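Local coordinates for protein-tyrosine phosphatase mitochondrial 1 (PDB 3RGO) that dephosphorylates phosphatidylglycerophosphate to phosphatidylglycerol, a step of cardiolipin synthesis in mitochondria, at residues N74-V79 against K148-R153; M106-L111 against E141-F146. All blocks are in the same frame, centred on the assembly; numbering follows the deposited sequence.

Contact 1: residues N74-V79 against K148-R153; sequences NLHKGV and KEITAR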
# COMPACT_ATOMS: atom_id res chain seq x y z
N ASN A 74 -1.06 9.57 -7.64
CA ASN A 74 -0.18 8.90 -6.68
C ASN A 74 -0.70 7.52 -6.30
O ASN A 74 0.08 6.64 -5.92
CB ASN A 74 0.04 9.78 -5.45
CG ASN A 74 1.04 10.91 -5.71
OD1 ASN A 74 1.04 11.92 -5.02
ND2 ASN A 74 1.88 10.73 -6.72
N LEU A 75 -2.01 7.34 -6.41
CA LEU A 75 -2.62 6.03 -6.27
C LEU A 75 -2.13 5.12 -7.39
O LEU A 75 -1.78 3.96 -7.16
CB LEU A 75 -4.15 6.15 -6.32
CG LEU A 75 -4.98 5.63 -5.15
CD1 LEU A 75 -4.23 5.71 -3.83
CD2 LEU A 75 -6.33 6.35 -5.08
N HIS A 76 -2.09 5.66 -8.61
CA HIS A 76 -1.56 4.92 -9.76
C HIS A 76 -0.07 4.66 -9.59
O HIS A 76 0.43 3.59 -9.95
CB HIS A 76 -1.82 5.68 -11.07
CG HIS A 76 -3.21 5.53 -11.59
ND1 HIS A 76 -4.14 6.54 -11.52
CD2 HIS A 76 -3.83 4.49 -12.20
CE1 HIS A 76 -5.28 6.13 -12.06
NE2 HIS A 76 -5.12 4.89 -12.48
N LYS A 77 0.64 5.64 -9.04
CA LYS A 77 2.06 5.46 -8.77
C LYS A 77 2.28 4.29 -7.81
O LYS A 77 3.14 3.44 -8.03
CB LYS A 77 2.68 6.74 -8.18
CG LYS A 77 3.26 7.68 -9.22
CD LYS A 77 4.01 8.82 -8.56
CE LYS A 77 4.64 9.74 -9.60
NZ LYS A 77 5.39 10.86 -8.97
N GLY A 78 1.48 4.26 -6.75
CA GLY A 78 1.57 3.21 -5.76
C GLY A 78 1.27 1.85 -6.35
O GLY A 78 1.98 0.88 -6.11
N VAL A 79 0.21 1.79 -7.15
CA VAL A 79 -0.21 0.53 -7.75
C VAL A 79 0.82 0.02 -8.77
O VAL A 79 1.17 -1.16 -8.76
CB VAL A 79 -1.61 0.66 -8.39
CG1 VAL A 79 -1.98 -0.61 -9.13
CG2 VAL A 79 -2.64 0.99 -7.30
N LYS A 148 -13.33 3.93 -11.79
CA LYS A 148 -13.77 4.40 -13.09
C LYS A 148 -12.62 4.54 -14.09
O LYS A 148 -12.76 4.21 -15.26
CB LYS A 148 -14.50 5.74 -12.96
CG LYS A 148 -15.82 5.67 -12.22
CD LYS A 148 -16.49 7.03 -12.16
CE LYS A 148 -17.79 6.97 -11.37
NZ LYS A 148 -18.49 8.28 -11.35
N GLU A 149 -11.48 5.04 -13.61
CA GLU A 149 -10.30 5.21 -14.45
C GLU A 149 -9.74 3.87 -14.90
O GLU A 149 -9.33 3.70 -16.06
CB GLU A 149 -9.21 6.00 -13.72
CG GLU A 149 -9.53 7.47 -13.54
CD GLU A 149 -8.35 8.25 -12.98
OE1 GLU A 149 -7.44 7.62 -12.42
OE2 GLU A 149 -8.34 9.49 -13.10
N ILE A 150 -9.72 2.91 -13.98
CA ILE A 150 -9.24 1.56 -14.26
C ILE A 150 -10.08 0.90 -15.34
O ILE A 150 -9.54 0.27 -16.25
CB ILE A 150 -9.28 0.68 -12.99
CG1 ILE A 150 -8.19 1.11 -12.01
CG2 ILE A 150 -9.18 -0.79 -13.35
CD1 ILE A 150 -6.88 1.48 -12.67
N THR A 151 -11.39 1.06 -15.24
CA THR A 151 -12.31 0.50 -16.21
C THR A 151 -12.12 1.11 -17.60
O THR A 151 -12.12 0.41 -18.61
CB THR A 151 -13.77 0.70 -15.75
OG1 THR A 151 -13.94 0.16 -14.44
CG2 THR A 151 -14.73 0.01 -16.71
N ALA A 152 -11.96 2.43 -17.64
CA ALA A 152 -11.80 3.15 -18.90
C ALA A 152 -10.47 2.83 -19.58
O ALA A 152 -10.38 2.81 -20.80
CB ALA A 152 -11.95 4.65 -18.68
N ARG A 153 -9.44 2.58 -18.77
CA ARG A 153 -8.14 2.22 -19.32
C ARG A 153 -8.20 0.79 -19.85
O ARG A 153 -7.54 0.45 -20.83
CB ARG A 153 -7.05 2.35 -18.26
CG ARG A 153 -5.76 2.98 -18.77
CD ARG A 153 -4.77 3.24 -17.64
NE ARG A 153 -5.40 3.93 -16.51
CZ ARG A 153 -5.52 5.25 -16.42
NH1 ARG A 153 -5.07 6.03 -17.38
NH2 ARG A 153 -6.11 5.79 -15.36
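His76 of helix 72-88 reaches across to helix 137-154 and meets three side chains there: Glu149, Ile150 and Arg153. Its ring does all the touching on its own side. Glu149 comes to the ring edge near the ring plane. OE1 of Glu149 is modelled too near CE1 of His76, so its place is doubtful. Arg153 and His76 reach toward each other from opposite directions. NH2 of Arg153 stands 3.2 Å from NE2 of His76, with the guanidinium turned 83° from the ring. CD1 of Ile150 also reaches the ring, 3.8 Å from NE2 of His76, and adds an apolar touch.

The His76 ring is sent outward by chi1 of -79°, with CG anti to the carbonyl carbon. Its ND1 makes a weak hydrogen bond to the carbonyl of Leu72, one turn back, which probably helps set the ring's rotation. The ring also meets that of Phe146. The Arg153 chain bends at chi3, -49°, which brings NH2 to 3.7 Å from Glu149 OE1, one turn earlier; this long salt bridge is as doubtful as that oxygen.

The segment axes come no nearer than 12.7 Å, so long side chains span the gap. They tie helix 72-88 to the last helix in partly exposed packing, away from the predicted active-site Cys96. A carboxylate at the ring edge, its distance uncertain, would probably favour a protonated His76, and Arg153 would probably oppose it.

Contact 2: residues M106-L111 against E141-F146; sequences MVAAYL and EVLKEF
Ala109 sets its methyl over one face of the Phe146 ring. This is a CH-pi contact: Ala109 CB lies 4.0 Å from the Phe146 ring centroid, 14° off the ring normal. The methyl is offset toward the rim. Phe146 CE1 comes 3.3 Å from the backbone O of Ala109. The ring gets there with CG anti to the backbone N, chi1 -175°, which carries it across to helix 102-115.

One turn earlier, Leu143 straddles two alanines with its branches. Its CD1 packs on the CB of Ala108 at 3.6 Å. Its CD2 sits against Ala109, 4.0 Å from that CB and close to the backbone N. With two alanines facing it, Leu143 can reach the backbone of helix 102-115; the segment axes are 10.2 Å apart at closest approach and 22° from parallel. Swapping Phe146 for an alanine would probably open a gap over the Ala109 methyl and leave His76 without its ring partner.

Ala108 also touches Ile126 of helix 119-129. Val107 packs on strand 9-12, and Tyr110 on that strand and on helix 72-88. Helix 137-154 thus lies on the outer side of helix 102-115, within the helical layer of the phosphatase domain.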
# COMPACT_ATOMS: atom_id res chain seq x y z
N MET A 106 -4.69 2.35 0.00
CA MET A 106 -3.69 2.10 -1.03
C MET A 106 -3.77 0.66 -1.52
O MET A 106 -3.76 0.39 -2.73
CB MET A 106 -2.28 2.38 -0.49
CG MET A 106 -1.14 2.15 -1.51
SD MET A 106 -1.10 3.38 -2.85
CE MET A 106 -1.00 4.89 -1.90
N VAL A 107 -3.86 -0.27 -0.57
CA VAL A 107 -3.99 -1.69 -0.91
C VAL A 107 -5.31 -1.94 -1.64
O VAL A 107 -5.36 -2.75 -2.57
CB VAL A 107 -3.87 -2.61 0.34
CG1 VAL A 107 -4.19 -4.05 -0.03
CG2 VAL A 107 -2.46 -2.51 0.95
N ALA A 108 -6.37 -1.24 -1.24
CA ALA A 108 -7.65 -1.33 -1.93
C ALA A 108 -7.52 -0.97 -3.40
O ALA A 108 -8.08 -1.64 -4.26
CB ALA A 108 -8.70 -0.42 -1.25
N ALA A 109 -6.77 0.09 -3.70
CA ALA A 109 -6.61 0.51 -5.08
C ALA A 109 -5.89 -0.56 -5.89
O ALA A 109 -6.28 -0.88 -7.00
CB ALA A 109 -5.86 1.84 -5.14
N TYR A 110 -4.82 -1.11 -5.30
CA TYR A 110 -4.10 -2.23 -5.90
C TYR A 110 -5.04 -3.38 -6.27
O TYR A 110 -5.03 -3.84 -7.41
CB TYR A 110 -3.02 -2.72 -4.92
CG TYR A 110 -2.48 -4.10 -5.20
CD1 TYR A 110 -1.51 -4.31 -6.17
CD2 TYR A 110 -2.93 -5.20 -4.48
CE1 TYR A 110 -1.01 -5.58 -6.43
CE2 TYR A 110 -2.44 -6.47 -4.72
CZ TYR A 110 -1.48 -6.65 -5.70
OH TYR A 110 -0.99 -7.92 -5.94
N LEU A 111 -5.85 -3.82 -5.31
CA LEU A 111 -6.78 -4.93 -5.56
C LEU A 111 -7.83 -4.59 -6.62
O LEU A 111 -8.19 -5.43 -7.44
CB LEU A 111 -7.46 -5.35 -4.25
CG LEU A 111 -6.53 -5.97 -3.20
CD1 LEU A 111 -7.28 -6.18 -1.89
CD2 LEU A 111 -5.93 -7.28 -3.70
N GLU A 141 -14.62 7.65 -1.83
CA GLU A 141 -14.94 8.41 -3.03
C GLU A 141 -13.77 8.43 -4.03
O GLU A 141 -13.98 8.36 -5.24
CB GLU A 141 -15.38 9.83 -2.68
CG GLU A 141 -16.72 9.89 -1.95
CD GLU A 141 -17.87 9.37 -2.78
OE1 GLU A 141 -18.32 10.08 -3.71
OE2 GLU A 141 -18.34 8.24 -2.51
N VAL A 142 -12.55 8.52 -3.52
CA VAL A 142 -11.39 8.49 -4.41
C VAL A 142 -11.21 7.11 -5.03
O VAL A 142 -10.87 6.99 -6.20
CB VAL A 142 -10.11 8.96 -3.69
CG1 VAL A 142 -8.88 8.75 -4.57
CG2 VAL A 142 -10.25 10.43 -3.29
N LEU A 143 -11.44 6.06 -4.23
CA LEU A 143 -11.39 4.69 -4.74
C LEU A 143 -12.46 4.48 -5.82
O LEU A 143 -12.26 3.70 -6.75
CB LEU A 143 -11.60 3.69 -3.60
CG LEU A 143 -10.44 3.52 -2.61
CD1 LEU A 143 -10.79 2.52 -1.51
CD2 LEU A 143 -9.18 3.07 -3.35
N LYS A 144 -13.58 5.17 -5.69
CA LYS A 144 -14.61 5.14 -6.73
C LYS A 144 -14.13 5.74 -8.04
O LYS A 144 -14.41 5.21 -9.13
CB LYS A 144 -15.87 5.87 -6.26
CG LYS A 144 -16.82 5.05 -5.40
CD LYS A 144 -18.18 5.74 -5.28
CE LYS A 144 -19.24 4.83 -4.69
NZ LYS A 144 -18.92 4.41 -3.29
N GLU A 145 -13.42 6.86 -7.96
CA GLU A 145 -12.89 7.51 -9.16
C GLU A 145 -11.79 6.64 -9.76
O GLU A 145 -11.66 6.51 -10.99
CB GLU A 145 -12.34 8.90 -8.84
CG GLU A 145 -13.39 9.92 -8.42
CD GLU A 145 -14.03 10.63 -9.61
OE1 GLU A 145 -14.37 9.96 -10.60
OE2 GLU A 145 -14.20 11.87 -9.54
N PHE A 146 -10.99 6.03 -8.89
CA PHE A 146 -9.92 5.15 -9.33
C PHE A 146 -10.51 3.97 -10.10
O PHE A 146 -9.98 3.55 -11.13
CB PHE A 146 -9.09 4.65 -8.13
CG PHE A 146 -7.89 3.84 -8.52
CD1 PHE A 146 -7.97 2.46 -8.59
CD2 PHE A 146 -6.68 4.45 -8.80
CE1 PHE A 146 -6.86 1.71 -8.94
CE2 PHE A 146 -5.58 3.71 -9.16
CZ PHE A 146 -5.67 2.33 -9.23

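Both contacts use helix 137-154, and they lie on successive parts of it. Contact 2 is buried and wholly apolar between side chains, and it joins that helix to helix 102-115. Contact 1 is partly exposed and mostly polar, and it joins the same helix to helix 72-88 at a steeper angle and a wider spacing. Their centres are 8 Å apart, and they touch. Phe146 of contact 2 packs on Val79, while Val142 packs on Leu75, so the three helices share one apolar seam. Along helix 137-154, the chemistry changes from leucine and phenylalanine on alanines to a charged cluster round a histidine.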